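Local structure of CRISPR-associated endonuclease Cas9 (Campylobacter jejuni subsp. jejuni serotype O:2, 5X2H) at residues Gly250-Phe255 with Phe404-Leu409; Ala261-Pro266 with Asp398-Ser403; Asp364-Lys369 with Leu394-His399. The protein is an RNA-guided endonuclease of bacterial adaptive immunity that uses two nuclease domains, RuvC-like and HNH, to cut both strands of a matching DNA. All coordinates share one frame; numbering follows the deposited sequence.

Contact 1. Residues Gly250-Phe255 with Phe404-Leu409; sequences GNCSFF and FKALKL. With nucleotides of chain C; nucleotides of chain B.
Phe255 meets Lys405 through a CH-pi contact: Lys405 CD stands 3.8 Å from the centroid of the Phe255 ring, only 11° off the ring normal. This loop-on-helix packing belongs to the helical recognition lobe of Cas9, where Gly250-Phe255 runs against the first turns of helix 404-415. The lysine can lie across the ring because its CG is anti to the backbone N (chi1 -172°) and the chain stays extended beyond it. At the edge of the same ring, near its plane, Ala406 CB comes to 4.0 Å of Phe255 CE2, while Leu409 CD1 approaches Phe255 CZ at 4.2 Å. The same methyl of Ala406 also meets Phe254 CD2 at 4.1 Å, so one small side chain serves both aromatics.

Within the loop, Cys252 SG accepts a nearly straight bond from Phe255 N (3.5 Å, 167°) and a weak one from Phe254 N, which probably helps hold the bend. Helix 420-427 supplies further packing for Phe254, through Tyr420 and Cys424. Where Gly250-Phe255 begins, the contact gives way to the target DNA, and Gly250 N donates to OP1 of DA18 of chain C at 2.8 Å.

Contact 2. Residues Ala261-Pro266 with Asp398-Ser403; sequences APKNSP and DHLNIS. With nucleotides of chain B; nucleotides of chain C.
The imidazole of His399 lies obliquely against the backbone at Ala261 and Pro262; its ND1 packs 3.8 Å from Pro262 N and makes a weak hydrogen bond with Arg260 O. At the ring's edge, near its plane, sits phosphate oxygen OP1 of DC17 of chain C, 3.3 Å from His399 CD2. A second flat group, the Asp398 carboxylate, is flanked by Lys263: the two side chains lie side by side and point the same way, with Lys263 CD 3.7 Å from Asp398 CB. With CG anti to its carbonyl carbon (chi1 -76°) and the chain extended beyond, the lysine is laid along the aspartate. Their charged ends form only a long salt bridge, and Lys263 NZ also makes a weak bond to OP2 of U6 of chain B. Asp398 OD1 turns its anti lone pair to His399 N.

Between the backbones runs a single antiparallel bridge, with Pro262 and His399 as its non-hydrogen-bonded pair (CA atoms 4.2 Å apart). Lys263 N donates to Asp398 O at 175°, and Leu400 N donates to Ala261 O at 2.8 Å, nearly in line with that carbonyl. Beyond these two, Ala261 N reaches Ile402 O. A type I beta turn, Pro262 to Ser265, then leads into recognition-lobe helix 266-288, which Ser265 caps by accepting from Ala268 N; Ser403 takes the N-cap position of helix 404-415, so the paired backbones lie just ahead of both helices.

Backbone amides of 398-403 also meet both the target DNA and the guide RNA. Asp398 N donates to OP1 of DC17 of chain C. On the guide RNA, Asn401 grips one phosphate of A5 of chain B twice: its backbone N bonds OP1, and its side-chain ND2 bonds OP2, each at 2.7 Å.

Contact 3. Residues Asp364-Lys369 with Leu394-His399; sequences DITLIK and LEFKDH. With nucleotides of chain C.
Ile365 and Phe396 cross obliquely, the branch methyl CG2 of the isoleucine coming to 3.6 Å of Phe396 CD2. The setting is the C-terminal end of helix 355-367 in the recognition lobe, packed against the non-helical run Leu394-His399. Ile365 CG2 lies anti to the backbone N, and from there it also meets Leu394 CB at 4.3 Å. At the other end of the isoleucine, CD1 approaches Phe396 CE2. Leu394 CB, from the same segment as the ring, lies over one face of Phe396, offset toward the rim, and Tyr341 adds an edge-to-face ring contact.

Thr366 crosses Phe396 at about a right angle, and its two branches part company. Its hydroxyl OG1 sits 3.3 Å from Phe396 CB while bonded to Ala362 O one helical turn back; it also accepts from a water that donates to Lys397 O as well. Its methyl CG2 instead leans obliquely on His399, 3.8 Å from NE2, and Leu367 CD2 stands at the edge of that imidazole.

Lys369 closes the contact from beyond the helix end. A bend at chi2 (-64°) swings its otherwise extended chain back, so that NZ donates to Phe396 O at 2.8 Å, the C=O...N angle being 164°. A second water links the backbones by accepting from Phe396 N and donating to Ile365 O, and it accepts from Lys369 NZ too. The same ammonium reaches the target DNA, with NZ 3.0 Å from OP1 of DG16 of chain C.

How the contacts relate
All three contacts lie in one part of the recognition lobe, and contact 2 is the buried one; contacts 1 and 3 are only partly buried. Contact 2 joins two loops by backbone hydrogen bonds, whereas contacts 1 and 3 set a helix against a non-helical segment and rely more on side chains: apolar and CH-pi packing in contact 1, with a lysine-to-carbonyl hydrogen bond and bridging waters added in contact 3. Contacts 2 and 3 share Asp398 and His399 and a water, their centres about 10 Å apart. Contact 1 abuts contact 2 where Phe404 packs on Pro262 and Ser265, but does not touch contact 3. DNA phosphates border each contact.

Contact 1. Residues Gly250-Phe255 with Phe404-Leu409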
# COMPACT_ATOMS: atom_id res chain seq x y z
N GLY A 250 15.77 -7.28 5.60
CA GLY A 250 16.36 -6.37 6.56
C GLY A 250 17.86 -6.59 6.72
O GLY A 250 18.47 -7.48 6.14
N ASN A 251 18.46 -5.73 7.55
CA ASN A 251 19.89 -5.73 7.78
C ASN A 251 20.22 -6.23 9.19
O ASN A 251 19.35 -6.32 10.06
CB ASN A 251 20.48 -4.32 7.58
CG ASN A 251 20.39 -3.86 6.14
OD1 ASN A 251 20.43 -4.67 5.21
ND2 ASN A 251 20.27 -2.56 5.94
N CYS A 252 21.49 -6.53 9.39
CA CYS A 252 21.97 -7.07 10.65
C CYS A 252 21.96 -6.00 11.74
O CYS A 252 22.15 -4.81 11.48
CB CYS A 252 23.38 -7.64 10.48
SG CYS A 252 24.18 -8.21 11.99
N SER A 253 21.75 -6.45 12.98
CA SER A 253 21.75 -5.52 14.12
C SER A 253 23.14 -4.93 14.35
O SER A 253 23.26 -3.76 14.73
CB SER A 253 21.27 -6.23 15.38
OG SER A 253 19.97 -6.77 15.19
N PHE A 254 24.18 -5.72 14.14
CA PHE A 254 25.56 -5.28 14.36
C PHE A 254 26.15 -4.62 13.12
O PHE A 254 26.61 -3.48 13.17
CB PHE A 254 26.43 -6.47 14.79
CG PHE A 254 25.99 -7.12 16.07
CD1 PHE A 254 26.17 -6.48 17.29
CD2 PHE A 254 25.41 -8.38 16.06
CE1 PHE A 254 25.77 -7.08 18.47
CE2 PHE A 254 25.01 -8.99 17.24
CZ PHE A 254 25.19 -8.33 18.44
N PHE A 255 26.14 -5.34 12.00
CA PHE A 255 26.73 -4.87 10.75
C PHE A 255 25.60 -4.42 9.83
O PHE A 255 25.02 -5.22 9.09
CB PHE A 255 27.58 -5.97 10.11
CG PHE A 255 28.63 -6.53 11.03
CD1 PHE A 255 29.88 -5.92 11.12
CD2 PHE A 255 28.38 -7.65 11.80
CE1 PHE A 255 30.85 -6.43 11.97
CE2 PHE A 255 29.34 -8.16 12.64
CZ PHE A 255 30.58 -7.55 12.73
N PHE A 404 25.29 -13.27 8.34
CA PHE A 404 26.28 -14.34 8.32
C PHE A 404 27.60 -13.88 8.93
O PHE A 404 28.30 -14.68 9.57
CB PHE A 404 26.51 -14.82 6.89
CG PHE A 404 25.51 -15.83 6.41
CD1 PHE A 404 24.88 -16.67 7.30
CD2 PHE A 404 25.22 -15.94 5.06
CE1 PHE A 404 23.96 -17.60 6.86
CE2 PHE A 404 24.30 -16.87 4.61
CZ PHE A 404 23.67 -17.70 5.51
N LYS A 405 27.96 -12.61 8.73
CA LYS A 405 29.21 -12.10 9.28
C LYS A 405 29.21 -12.16 10.80
O LYS A 405 30.22 -12.53 11.41
CB LYS A 405 29.44 -10.67 8.80
CG LYS A 405 30.81 -10.11 9.14
CD LYS A 405 30.94 -8.66 8.68
CE LYS A 405 32.37 -8.17 8.87
NZ LYS A 405 32.51 -6.73 8.51
N ALA A 406 28.09 -11.82 11.43
CA ALA A 406 28.00 -11.91 12.88
C ALA A 406 27.90 -13.36 13.34
O ALA A 406 28.42 -13.70 14.41
CB ALA A 406 26.80 -11.11 13.39
N LEU A 407 27.26 -14.22 12.55
CA LEU A 407 27.15 -15.63 12.92
C LEU A 407 28.51 -16.31 12.89
O LEU A 407 28.80 -17.17 13.73
CB LEU A 407 26.17 -16.34 11.99
CG LEU A 407 24.69 -15.99 12.16
CD1 LEU A 407 23.85 -16.69 11.10
CD2 LEU A 407 24.21 -16.35 13.55
N LYS A 408 29.36 -15.95 11.92
CA LYS A 408 30.70 -16.53 11.84
C LYS A 408 31.54 -16.23 13.07
O LYS A 408 32.50 -16.96 13.35
CB LYS A 408 31.41 -16.03 10.59
CG LYS A 408 31.00 -16.72 9.31
CD LYS A 408 31.53 -15.97 8.09
CE LYS A 408 31.80 -16.91 6.94
NZ LYS A 408 32.94 -17.82 7.24
N LEU A 409 31.21 -15.17 13.81
CA LEU A 409 31.95 -14.77 15.00
C LEU A 409 31.34 -15.30 16.29
O LEU A 409 32.07 -15.80 17.15
CB LEU A 409 32.04 -13.24 15.07
CG LEU A 409 32.72 -12.54 13.89
CD1 LEU A 409 32.48 -11.04 13.95
CD2 LEU A 409 34.21 -12.85 13.88
P DA C 18 12.71 -9.25 6.77
OP1 DA C 18 14.14 -9.03 7.05
OP2 DA C 18 12.00 -10.38 7.39
O5' DA C 18 11.91 -7.91 7.14
C5' DA C 18 12.37 -6.65 6.66
C4' DA C 18 11.43 -5.54 7.10
O4' DA C 18 10.16 -5.68 6.41
C3' DA C 18 11.08 -5.57 8.58
O3' DA C 18 12.06 -4.86 9.31
C2' DA C 18 9.73 -4.86 8.60
C1' DA C 18 9.10 -5.33 7.29
N9 DA C 18 8.22 -6.49 7.44
C8 DA C 18 8.53 -7.80 7.19
N7 DA C 18 7.53 -8.63 7.41
C5 DA C 18 6.50 -7.81 7.82
C6 DA C 18 5.16 -8.07 8.20
N6 DA C 18 4.63 -9.30 8.22
N1 DA C 18 4.39 -7.02 8.55
C2 DA C 18 4.92 -5.79 8.53
N3 DA C 18 6.16 -5.42 8.19
C4 DA C 18 6.90 -6.48 7.84
P A B 4 18.34 -7.94 17.93
OP1 A B 4 18.60 -7.83 16.48
OP2 A B 4 17.03 -7.51 18.49
O5' A B 4 18.58 -9.45 18.38
C5' A B 4 19.81 -10.10 18.08
C4' A B 4 19.90 -11.47 18.71
O4' A B 4 19.94 -11.37 20.16
C3' A B 4 18.74 -12.41 18.46
O3' A B 4 18.71 -12.95 17.15
C2' A B 4 18.93 -13.43 19.57
O2' A B 4 20.03 -14.29 19.27
C1' A B 4 19.34 -12.52 20.73
N9 A B 4 18.14 -12.12 21.49
C8 A B 4 17.43 -10.95 21.42
N7 A B 4 16.38 -10.93 22.22
C5 A B 4 16.40 -12.17 22.84
C6 A B 4 15.56 -12.77 23.79
N6 A B 4 14.49 -12.18 24.31
N1 A B 4 15.87 -14.02 24.19
C2 A B 4 16.94 -14.62 23.67
N3 A B 4 17.81 -14.16 22.77
C4 A B 4 17.48 -12.92 22.39

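Contact 2. Residues Ala261-Pro266 with Asp398-Ser403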
# COMPACT_ATOMS: atom_id res chain seq x y z
N ALA A 261 20.64 -13.09 7.87
CA ALA A 261 20.92 -14.45 7.44
C ALA A 261 19.63 -15.25 7.31
O ALA A 261 18.74 -15.13 8.15
CB ALA A 261 21.86 -15.13 8.43
N PRO A 262 19.51 -16.08 6.27
CA PRO A 262 18.32 -16.93 6.15
C PRO A 262 18.27 -17.96 7.28
O PRO A 262 19.29 -18.51 7.69
CB PRO A 262 18.50 -17.61 4.78
CG PRO A 262 19.97 -17.55 4.52
CD PRO A 262 20.44 -16.26 5.14
N LYS A 263 17.05 -18.21 7.77
CA LYS A 263 16.89 -19.11 8.90
C LYS A 263 17.32 -20.54 8.57
O LYS A 263 17.80 -21.26 9.46
CB LYS A 263 15.44 -19.10 9.39
CG LYS A 263 15.06 -17.86 10.18
CD LYS A 263 13.79 -18.09 10.99
CE LYS A 263 13.50 -16.90 11.88
NZ LYS A 263 12.29 -17.12 12.73
N ASN A 264 17.16 -20.97 7.32
CA ASN A 264 17.40 -22.36 6.95
C ASN A 264 18.83 -22.62 6.50
O ASN A 264 19.10 -23.65 5.87
CB ASN A 264 16.42 -22.79 5.86
CG ASN A 264 14.99 -22.89 6.37
OD1 ASN A 264 14.60 -23.92 6.92
ND2 ASN A 264 14.22 -21.82 6.20
N SER A 265 19.76 -21.72 6.81
CA SER A 265 21.16 -22.00 6.52
C SER A 265 21.77 -22.83 7.65
O SER A 265 21.29 -22.79 8.79
CB SER A 265 21.93 -20.70 6.36
OG SER A 265 21.99 -19.98 7.58
N PRO A 266 22.82 -23.61 7.35
CA PRO A 266 23.46 -24.40 8.42
C PRO A 266 23.94 -23.56 9.59
O PRO A 266 23.75 -23.95 10.74
CB PRO A 266 24.62 -25.09 7.69
CG PRO A 266 24.20 -25.13 6.26
CD PRO A 266 23.40 -23.88 6.03
N ASP A 398 12.08 -16.90 5.59
CA ASP A 398 12.36 -16.30 6.89
C ASP A 398 13.85 -16.07 7.15
O ASP A 398 14.70 -16.80 6.63
CB ASP A 398 11.76 -17.15 8.02
CG ASP A 398 11.06 -16.32 9.07
OD1 ASP A 398 11.52 -15.19 9.35
OD2 ASP A 398 10.04 -16.79 9.62
N HIS A 399 14.16 -15.04 7.94
CA HIS A 399 15.53 -14.65 8.23
C HIS A 399 15.69 -14.41 9.73
O HIS A 399 14.74 -14.09 10.43
CB HIS A 399 15.94 -13.38 7.48
CG HIS A 399 15.84 -13.48 5.99
ND1 HIS A 399 16.94 -13.46 5.17
CD2 HIS A 399 14.76 -13.59 5.17
CE1 HIS A 399 16.56 -13.56 3.91
NE2 HIS A 399 15.24 -13.64 3.89
N LEU A 400 16.93 -14.57 10.20
CA LEU A 400 17.29 -14.11 11.53
C LEU A 400 17.40 -12.59 11.53
O LEU A 400 17.17 -11.92 10.52
CB LEU A 400 18.60 -14.75 11.98
CG LEU A 400 18.69 -16.27 12.06
CD1 LEU A 400 20.06 -16.69 12.55
CD2 LEU A 400 17.60 -16.85 12.95
N ASN A 401 17.76 -12.03 12.68
CA ASN A 401 17.98 -10.60 12.80
C ASN A 401 19.46 -10.22 12.71
O ASN A 401 19.78 -9.03 12.80
CB ASN A 401 17.38 -10.07 14.10
CG ASN A 401 15.87 -9.98 14.04
OD1 ASN A 401 15.31 -9.41 13.11
ND2 ASN A 401 15.20 -10.57 15.03
N ILE A 402 20.35 -11.19 12.53
CA ILE A 402 21.78 -10.92 12.39
C ILE A 402 22.29 -11.59 11.13
O ILE A 402 21.69 -12.53 10.60
CB ILE A 402 22.58 -11.39 13.62
CG1 ILE A 402 22.33 -12.88 13.89
CG2 ILE A 402 22.21 -10.56 14.85
CD1 ILE A 402 22.96 -13.38 15.17
N SER A 403 23.43 -11.10 10.64
CA SER A 403 23.99 -11.50 9.36
C SER A 403 24.86 -12.75 9.50
O SER A 403 25.13 -13.24 10.60
CB SER A 403 24.83 -10.37 8.77
OG SER A 403 25.93 -10.05 9.60
P A B 5 17.29 -13.21 16.44
OP1 A B 5 17.51 -13.46 15.00
OP2 A B 5 16.38 -12.12 16.86
O5' A B 5 16.77 -14.56 17.11
C5' A B 5 17.62 -15.69 17.19
C4' A B 5 17.08 -16.73 18.14
O4' A B 5 17.01 -16.20 19.49
C3' A B 5 15.67 -17.21 17.88
O3' A B 5 15.59 -18.13 16.80
C2' A B 5 15.27 -17.79 19.22
O2' A B 5 15.87 -19.06 19.43
C1' A B 5 15.93 -16.80 20.18
N9 A B 5 14.98 -15.74 20.60
C8 A B 5 14.93 -14.43 20.21
N7 A B 5 13.95 -13.76 20.77
C5 A B 5 13.32 -14.70 21.57
C6 A B 5 12.20 -14.62 22.43
N6 A B 5 11.50 -13.50 22.63
N1 A B 5 11.83 -15.74 23.08
C2 A B 5 12.54 -16.86 22.88
N3 A B 5 13.60 -17.06 22.10
C4 A B 5 13.94 -15.93 21.47
P U B 6 14.28 -18.15 15.87
OP1 U B 6 14.58 -18.98 14.68
OP2 U B 6 13.82 -16.75 15.70
O5' U B 6 13.21 -18.93 16.76
C5' U B 6 13.49 -20.24 17.22
C4' U B 6 12.43 -20.73 18.18
O4' U B 6 12.44 -19.92 19.39
C3' U B 6 11.00 -20.64 17.70
O3' U B 6 10.64 -21.69 16.82
C2' U B 6 10.21 -20.62 19.00
O2' U B 6 10.10 -21.93 19.54
C1' U B 6 11.13 -19.80 19.90
N1 U B 6 10.76 -18.37 19.93
C2 U B 6 9.70 -18.02 20.75
O2 U B 6 9.09 -18.82 21.43
N3 U B 6 9.39 -16.68 20.74
C4 U B 6 10.02 -15.69 20.01
O4 U B 6 9.62 -14.53 20.11
C5 U B 6 11.09 -16.14 19.18
C6 U B 6 11.42 -17.44 19.17
P DC C 17 10.75 -14.05 3.48
OP1 DC C 17 12.11 -14.64 3.55
OP2 DC C 17 9.67 -14.62 4.32
O5' DC C 17 10.85 -12.49 3.78
C5' DC C 17 11.81 -11.69 3.09
C4' DC C 17 11.47 -10.22 3.19
O4' DC C 17 10.20 -9.96 2.55
C3' DC C 17 11.29 -9.69 4.60
O3' DC C 17 12.55 -9.36 5.17
C2' DC C 17 10.45 -8.44 4.35
C1' DC C 17 9.53 -8.91 3.22
N1 DC C 17 8.22 -9.40 3.70
C2 DC C 17 7.22 -8.49 4.06
O2 DC C 17 7.46 -7.28 3.98
N3 DC C 17 6.03 -8.96 4.50
C4 DC C 17 5.81 -10.27 4.57
N4 DC C 17 4.61 -10.69 5.00
C5 DC C 17 6.81 -11.22 4.21
C6 DC C 17 7.99 -10.74 3.78
O HOH W 1 15.54 -19.53 5.17

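Contact 3. Residues Asp364-Lys369 with Leu394-His399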
# COMPACT_ATOMS: atom_id res chain seq x y z
N ASP A 364 20.37 -18.59 -1.67
CA ASP A 364 19.82 -18.64 -3.02
C ASP A 364 18.47 -19.34 -3.05
O ASP A 364 17.55 -18.90 -3.75
CB ASP A 364 20.80 -19.33 -3.97
CG ASP A 364 22.05 -18.51 -4.22
OD1 ASP A 364 21.96 -17.27 -4.17
OD2 ASP A 364 23.12 -19.11 -4.46
N ILE A 365 18.32 -20.43 -2.29
CA ILE A 365 17.03 -21.11 -2.23
C ILE A 365 15.99 -20.22 -1.57
O ILE A 365 14.82 -20.21 -1.97
CB ILE A 365 17.18 -22.46 -1.50
CG1 ILE A 365 18.22 -23.34 -2.19
CG2 ILE A 365 15.84 -23.18 -1.43
CD1 ILE A 365 18.42 -24.69 -1.53
N THR A 366 16.40 -19.44 -0.57
CA THR A 366 15.46 -18.57 0.12
C THR A 366 14.98 -17.44 -0.78
O THR A 366 13.80 -17.06 -0.74
CB THR A 366 16.11 -17.99 1.39
OG1 THR A 366 16.48 -19.06 2.26
CG2 THR A 366 15.15 -17.05 2.12
N LEU A 367 15.86 -16.90 -1.62
CA LEU A 367 15.56 -15.70 -2.40
C LEU A 367 15.08 -16.00 -3.81
O LEU A 367 14.12 -15.37 -4.28
CB LEU A 367 16.79 -14.79 -2.47
CG LEU A 367 17.26 -14.21 -1.13
CD1 LEU A 367 18.54 -13.41 -1.32
CD2 LEU A 367 16.17 -13.35 -0.50
N ILE A 368 15.71 -16.94 -4.52
CA ILE A 368 15.42 -17.18 -5.93
C ILE A 368 14.26 -18.18 -5.99
O ILE A 368 14.46 -19.40 -6.00
CB ILE A 368 16.64 -17.66 -6.70
CG1 ILE A 368 17.82 -16.71 -6.47
CG2 ILE A 368 16.33 -17.77 -8.19
CD1 ILE A 368 19.11 -17.18 -7.09
N LYS A 369 13.04 -17.65 -6.06
CA LYS A 369 11.85 -18.49 -6.16
C LYS A 369 11.64 -19.04 -7.57
O LYS A 369 10.90 -20.01 -7.73
CB LYS A 369 10.61 -17.71 -5.72
CG LYS A 369 10.71 -17.14 -4.32
CD LYS A 369 10.81 -18.24 -3.27
CE LYS A 369 10.81 -17.67 -1.86
NZ LYS A 369 10.77 -18.73 -0.82
N LEU A 394 13.28 -27.38 -2.82
CA LEU A 394 13.08 -27.02 -1.42
C LEU A 394 12.56 -25.60 -1.30
O LEU A 394 12.98 -24.70 -2.04
CB LEU A 394 14.39 -27.17 -0.65
CG LEU A 394 15.06 -28.54 -0.69
CD1 LEU A 394 16.44 -28.48 -0.08
CD2 LEU A 394 14.20 -29.58 0.03
N GLU A 395 11.63 -25.39 -0.37
CA GLU A 395 11.02 -24.09 -0.12
C GLU A 395 11.58 -23.54 1.18
O GLU A 395 11.27 -24.05 2.26
CB GLU A 395 9.50 -24.20 -0.07
CG GLU A 395 8.88 -25.01 -1.20
CD GLU A 395 7.36 -25.03 -1.15
OE1 GLU A 395 6.76 -23.94 -1.06
OE2 GLU A 395 6.78 -26.13 -1.18
N PHE A 396 12.39 -22.49 1.08
CA PHE A 396 12.97 -21.82 2.24
C PHE A 396 12.40 -20.41 2.37
O PHE A 396 12.09 -19.76 1.37
CB PHE A 396 14.50 -21.74 2.14
CG PHE A 396 15.19 -23.05 2.38
CD1 PHE A 396 14.52 -24.12 2.95
CD2 PHE A 396 16.53 -23.21 2.06
CE1 PHE A 396 15.16 -25.32 3.18
CE2 PHE A 396 17.18 -24.40 2.28
CZ PHE A 396 16.49 -25.46 2.84
N LYS A 397 12.28 -19.95 3.61
CA LYS A 397 11.83 -18.59 3.87
C LYS A 397 12.35 -18.16 5.24
O LYS A 397 12.98 -18.94 5.96
CB LYS A 397 10.31 -18.48 3.80
CG LYS A 397 9.57 -19.19 4.92
CD LYS A 397 8.10 -18.84 4.89
CE LYS A 397 7.34 -19.54 6.00
NZ LYS A 397 5.91 -19.11 6.04
N ASP A 398 12.08 -16.90 5.59
CA ASP A 398 12.36 -16.30 6.89
C ASP A 398 13.85 -16.07 7.15
O ASP A 398 14.70 -16.80 6.63
CB ASP A 398 11.76 -17.15 8.02
CG ASP A 398 11.06 -16.32 9.07
OD1 ASP A 398 11.52 -15.19 9.35
OD2 ASP A 398 10.04 -16.79 9.62
N HIS A 399 14.16 -15.04 7.94
CA HIS A 399 15.53 -14.65 8.23
C HIS A 399 15.69 -14.41 9.73
O HIS A 399 14.74 -14.09 10.43
CB HIS A 399 15.94 -13.38 7.48
CG HIS A 399 15.84 -13.48 5.99
ND1 HIS A 399 16.94 -13.46 5.17
CD2 HIS A 399 14.76 -13.59 5.17
CE1 HIS A 399 16.56 -13.56 3.91
NE2 HIS A 399 15.24 -13.64 3.89
P DC C 17 10.75 -14.05 3.48
OP1 DC C 17 12.11 -14.64 3.55
OP2 DC C 17 9.67 -14.62 4.32
O5' DC C 17 10.85 -12.49 3.78
C5' DC C 17 11.81 -11.69 3.09
C4' DC C 17 11.47 -10.22 3.19
O4' DC C 17 10.20 -9.96 2.55
C3' DC C 17 11.29 -9.69 4.60
O3' DC C 17 12.55 -9.36 5.17
C2' DC C 17 10.45 -8.44 4.35
C1' DC C 17 9.53 -8.91 3.22
N1 DC C 17 8.22 -9.40 3.70
C2 DC C 17 7.22 -8.49 4.06
O2 DC C 17 7.46 -7.28 3.98
N3 DC C 17 6.03 -8.96 4.50
C4 DC C 17 5.81 -10.27 4.57
N4 DC C 17 4.61 -10.69 5.00
C5 DC C 17 6.81 -11.22 4.21
C6 DC C 17 7.99 -10.74 3.78
P DG C 16 7.16 -18.62 0.31
OP1 DG C 16 8.14 -19.71 0.11
OP2 DG C 16 6.46 -18.49 1.61
O5' DG C 16 7.89 -17.23 0.01
C5' DG C 16 8.13 -16.33 1.07
C4' DG C 16 8.55 -14.97 0.54
O4' DG C 16 7.44 -14.37 -0.17
C3' DG C 16 8.92 -13.97 1.61
O3' DG C 16 10.29 -14.12 1.95
C2' DG C 16 8.66 -12.64 0.91
C1' DG C 16 7.44 -12.97 0.04
N9 DG C 16 6.16 -12.58 0.64
C8 DG C 16 5.14 -13.42 1.02
N7 DG C 16 4.11 -12.79 1.51
C5 DG C 16 4.46 -11.45 1.44
C6 DG C 16 3.73 -10.30 1.83
O6 DG C 16 2.60 -10.24 2.34
N1 DG C 16 4.45 -9.13 1.59
C2 DG C 16 5.71 -9.08 1.05
N2 DG C 16 6.25 -7.86 0.89
N3 DG C 16 6.41 -10.16 0.68
C4 DG C 16 5.72 -11.30 0.91
O HOH W 2 12.31 -21.03 -1.29
O HOH W 1 15.54 -19.53 5.17